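Local structure of MAR1 Ribonuclease (Caenorhabditis elegans, 2B34) at residues A135-S138 with D143-F146; F146-M151 with A156-S161. The protein probably acts as a hydrolase of the isochorismatase family, possibly a ribonuclease, with a substrate that is not certain. One frame throughout, in Å; residues are numbered along the deposited sequence.

Contact 1: residues A135-S138 with D143-F146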
# COMPACT_ATOMS: atom_id res chain seq x y z
N ALA A 135 -14.20 4.29 -11.87
CA ALA A 135 -14.64 4.20 -13.25
C ALA A 135 -13.82 3.14 -14.00
O ALA A 135 -13.87 3.04 -15.23
CB ALA A 135 -14.52 5.56 -13.93
N VAL A 136 -13.08 2.34 -13.23
CA VAL A 136 -12.21 1.28 -13.76
C VAL A 136 -12.50 -0.04 -13.02
O VAL A 136 -12.55 -0.07 -11.78
CB VAL A 136 -10.71 1.66 -13.65
CG1 VAL A 136 -9.79 0.47 -13.95
CG2 VAL A 136 -10.37 2.81 -14.60
N SER A 137 -12.69 -1.12 -13.77
CA SER A 137 -13.02 -2.42 -13.18
C SER A 137 -12.60 -3.62 -14.05
O SER A 137 -12.11 -3.45 -15.16
CB SER A 137 -14.52 -2.49 -12.86
OG SER A 137 -14.80 -3.59 -12.02
N SER A 138 -12.79 -4.83 -13.51
CA SER A 138 -12.46 -6.09 -14.19
C SER A 138 -13.58 -7.11 -13.98
O SER A 138 -14.51 -6.86 -13.21
CB SER A 138 -11.16 -6.68 -13.64
OG SER A 138 -10.06 -5.81 -13.84
N ASP A 143 -8.30 -9.37 -9.82
CA ASP A 143 -7.66 -8.75 -10.98
C ASP A 143 -7.66 -7.22 -10.90
O ASP A 143 -6.63 -6.59 -11.13
CB ASP A 143 -8.34 -9.22 -12.28
CG ASP A 143 -7.86 -10.60 -12.73
OD1 ASP A 143 -6.76 -11.02 -12.31
OD2 ASP A 143 -8.59 -11.26 -13.50
N ARG A 144 -8.81 -6.65 -10.57
CA ARG A 144 -8.99 -5.21 -10.41
C ARG A 144 -8.14 -4.66 -9.26
O ARG A 144 -7.45 -3.64 -9.41
CB ARG A 144 -10.47 -4.89 -10.14
CG ARG A 144 -10.82 -3.40 -10.11
CD ARG A 144 -12.23 -3.18 -9.56
NE ARG A 144 -12.59 -1.76 -9.55
CZ ARG A 144 -13.58 -1.24 -8.83
NH1 ARG A 144 -14.32 -2.00 -8.04
NH2 ARG A 144 -13.83 0.07 -8.90
N HIS A 145 -8.19 -5.34 -8.11
CA HIS A 145 -7.45 -4.94 -6.92
C HIS A 145 -5.97 -4.79 -7.21
O HIS A 145 -5.37 -3.75 -6.91
CB HIS A 145 -7.67 -5.96 -5.79
CG HIS A 145 -7.14 -5.53 -4.46
ND1 HIS A 145 -5.89 -5.91 -3.99
CD2 HIS A 145 -7.68 -4.76 -3.49
CE1 HIS A 145 -5.69 -5.38 -2.80
NE2 HIS A 145 -6.77 -4.69 -2.46
N PHE A 146 -5.38 -5.81 -7.81
CA PHE A 146 -3.95 -5.80 -8.08
C PHE A 146 -3.58 -5.01 -9.33
O PHE A 146 -2.44 -4.60 -9.47
CB PHE A 146 -3.39 -7.22 -8.10
CG PHE A 146 -3.26 -7.81 -6.73
CD1 PHE A 146 -2.12 -7.58 -5.96
CD2 PHE A 146 -4.30 -8.57 -6.18
CE1 PHE A 146 -2.00 -8.10 -4.67
CE2 PHE A 146 -4.19 -9.10 -4.89
CZ PHE A 146 -3.04 -8.86 -4.14

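Contact 2: residues F146-M151 with A156-S161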
# COMPACT_ATOMS: atom_id res chain seq x y z
N PHE A 146 -5.38 -5.81 -7.81
CA PHE A 146 -3.95 -5.80 -8.08
C PHE A 146 -3.58 -5.01 -9.33
O PHE A 146 -2.44 -4.60 -9.47
CB PHE A 146 -3.39 -7.22 -8.10
CG PHE A 146 -3.26 -7.81 -6.73
CD1 PHE A 146 -2.12 -7.58 -5.96
CD2 PHE A 146 -4.30 -8.57 -6.18
CE1 PHE A 146 -2.00 -8.10 -4.67
CE2 PHE A 146 -4.19 -9.10 -4.89
CZ PHE A 146 -3.04 -8.86 -4.14
N ALA A 147 -4.56 -4.78 -10.21
CA ALA A 147 -4.37 -3.86 -11.34
C ALA A 147 -3.95 -2.50 -10.80
O ALA A 147 -2.97 -1.93 -11.25
CB ALA A 147 -5.63 -3.74 -12.16
N PHE A 148 -4.70 -2.01 -9.81
CA PHE A 148 -4.43 -0.71 -9.19
C PHE A 148 -3.05 -0.69 -8.53
O PHE A 148 -2.33 0.30 -8.62
CB PHE A 148 -5.52 -0.36 -8.17
CG PHE A 148 -6.90 -0.15 -8.77
CD1 PHE A 148 -7.07 0.45 -10.02
CD2 PHE A 148 -8.04 -0.53 -8.05
CE1 PHE A 148 -8.34 0.64 -10.56
CE2 PHE A 148 -9.32 -0.33 -8.58
CZ PHE A 148 -9.47 0.26 -9.84
N LYS A 149 -2.70 -1.79 -7.87
CA LYS A 149 -1.39 -1.95 -7.23
C LYS A 149 -0.25 -1.86 -8.25
O LYS A 149 0.73 -1.14 -8.02
CB LYS A 149 -1.31 -3.28 -6.47
CG LYS A 149 -2.34 -3.43 -5.36
CD LYS A 149 -1.88 -4.43 -4.29
CE LYS A 149 -1.19 -3.73 -3.11
NZ LYS A 149 0.04 -2.95 -3.47
N GLN A 150 -0.38 -2.58 -9.36
CA GLN A 150 0.63 -2.55 -10.43
C GLN A 150 0.73 -1.17 -11.07
O GLN A 150 1.82 -0.71 -11.40
CB GLN A 150 0.31 -3.59 -11.51
CG GLN A 150 0.31 -5.02 -11.02
CD GLN A 150 -0.28 -5.99 -12.02
OE1 GLN A 150 0.37 -6.38 -12.98
NE2 GLN A 150 -1.53 -6.40 -11.78
N MET A 151 -0.42 -0.53 -11.25
CA MET A 151 -0.47 0.82 -11.80
C MET A 151 0.30 1.81 -10.93
O MET A 151 1.12 2.58 -11.43
CB MET A 151 -1.91 1.29 -12.00
CG MET A 151 -2.65 0.58 -13.12
SD MET A 151 -4.42 0.91 -13.03
CE MET A 151 -5.09 -0.49 -13.89
N ALA A 156 1.57 5.45 -11.71
CA ALA A 156 0.25 5.98 -12.04
C ALA A 156 -0.43 6.48 -10.78
O ALA A 156 -0.25 5.91 -9.71
CB ALA A 156 -0.59 4.91 -12.71
N ILE A 157 -1.22 7.53 -10.92
CA ILE A 157 -1.95 8.08 -9.78
C ILE A 157 -3.33 7.43 -9.70
O ILE A 157 -4.08 7.41 -10.68
CB ILE A 157 -2.04 9.63 -9.84
CG1 ILE A 157 -0.63 10.24 -9.86
CG2 ILE A 157 -2.85 10.18 -8.65
CD1 ILE A 157 -0.61 11.74 -10.12
N LEU A 158 -3.64 6.88 -8.53
CA LEU A 158 -4.93 6.27 -8.27
C LEU A 158 -5.86 7.31 -7.67
O LEU A 158 -5.81 7.61 -6.48
CB LEU A 158 -4.79 5.05 -7.35
CG LEU A 158 -3.82 3.94 -7.76
CD1 LEU A 158 -3.70 2.90 -6.65
CD2 LEU A 158 -4.23 3.29 -9.09
N THR A 159 -6.72 7.86 -8.52
CA THR A 159 -7.60 8.95 -8.14
C THR A 159 -9.07 8.55 -8.26
O THR A 159 -9.38 7.45 -8.70
CB THR A 159 -7.29 10.23 -8.97
OG1 THR A 159 -8.08 11.32 -8.47
CG2 THR A 159 -7.58 10.02 -10.45
N THR A 160 -9.96 9.44 -7.84
CA THR A 160 -11.40 9.21 -7.98
C THR A 160 -12.04 10.28 -8.85
O THR A 160 -11.46 11.35 -9.07
CB THR A 160 -12.11 9.15 -6.61
OG1 THR A 160 -11.85 10.35 -5.88
CG2 THR A 160 -11.63 7.95 -5.80
N SER A 161 -13.25 9.98 -9.34
CA SER A 161 -13.96 10.88 -10.24
C SER A 161 -14.15 12.29 -9.67
O SER A 161 -13.85 13.27 -10.34
CB SER A 161 -15.30 10.29 -10.68
OG SER A 161 -16.11 9.99 -9.56

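Contact 1: residues A135-S138 with D143-F146
R144, in the first turn of helix 141-154, reaches back to the end of strand 128-137, a contact across the strand-to-helix half of a beta-alpha-beta unit in this isochorismatase-type alpha/beta fold. The polar part of the contact is the grip of its guanidinium on the carbonyl of V136. R144 NE lies 2.8 Å from V136 O, in the carbonyl plane and on a lone pair, although the hydrogen bond is bent (N-H...O 131°) and the oxygen sits 30° out of the guanidinium plane. R144 NH2 adds a weak bond to the same oxygen and also binds V133 O and T191 OG1. Arginine suits this place because its chain, extended from CG to NE, spans the gap and brings NE and NH2 to oxygens of the strand and of T191.

The van der Waals part lies along this chain and beside it, at D143. S138 CB packs on D143 CB, 4.0 Å away, and S138 OG stands 3.8 Å from R144 CB; small serines permit this closeness. S138 OG is bonded to H112 ND1 and S137 OG to K31 O. S137 turns OG away from its own N (chi1 -166°), which sets it over one face of the guanidinium, 3.6 Å from R144 CD.

Contact 2: residues F146-M151 with A156-S161
M151 and A156 meet where helix 141-154 gives way to strand 157-159, the return half of the beta-alpha-beta crossover. Their CA atoms are 5.2 Å apart, whereas those of F148 and L158 stand 7.1 Å apart, so the backbones diverge as the strand leaves the turn. One backbone bond joins the two segments: A156 N donates to M151 O over 2.9 Å, fairly straight (N-H...O 154°), with the donor tilted 35° from the carbonyl plane.

Beside this bond A156 CB lies 3.2 Å from M151 O and 3.9 Å from M151 CB. Alanine fits so close an approach because it brings nothing bulkier than a methyl. L158 carries most of the remaining contact. Its CG is anti to the carbonyl carbon (chi1 -55°), and both methyls of its fork lie against the same flank of the F148 carbonyl oxygen, CD1 3.5 Å and CD2 3.6 Å from F148 O. Both also rest on F148 CB, while CD2 approaches the F148 ring obliquely and touches M151 CB at 4.2 Å. A leucine can do this because its fork offers two apolar contacts at once. The apolar F148 ring and M151 chain suit a buried place between L158 and strand 128-137.

F148 continues past L158 to V133 and V136 of that strand, and M151 packs on its V131 and on V115 of helix 114-124. A156 touches T119 of the same helix, and strand 157-159 hydrogen-bonds to strand 128-137 at the edge of the chain's parallel sheet, where L158 also packs on F146 of the third subunit.

In the fold
Along the chain, strand 128-137 leads into contact 1, which closes the short loop to helix 141-154 by pairing 135-138 with 143-146. Contact 2 then closes the turn at the other end of that helix, between 146-151 and 156-161. The two follow in sequence, neither nested nor crossed, and share F146 at their boundary. Their centres are 9 Å apart, and they touch where F148 CZ packs 3.7 Å from V136 O. Together they fasten one helix to two neighbouring parallel strands, completing a beta-alpha-beta unit. Both also reach subunit interfaces of the four-chain assembly: D143 OD1 of contact 1 bonds to T160 OG1 of the second subunit, while T160 of contact 2 meets D143 of the third.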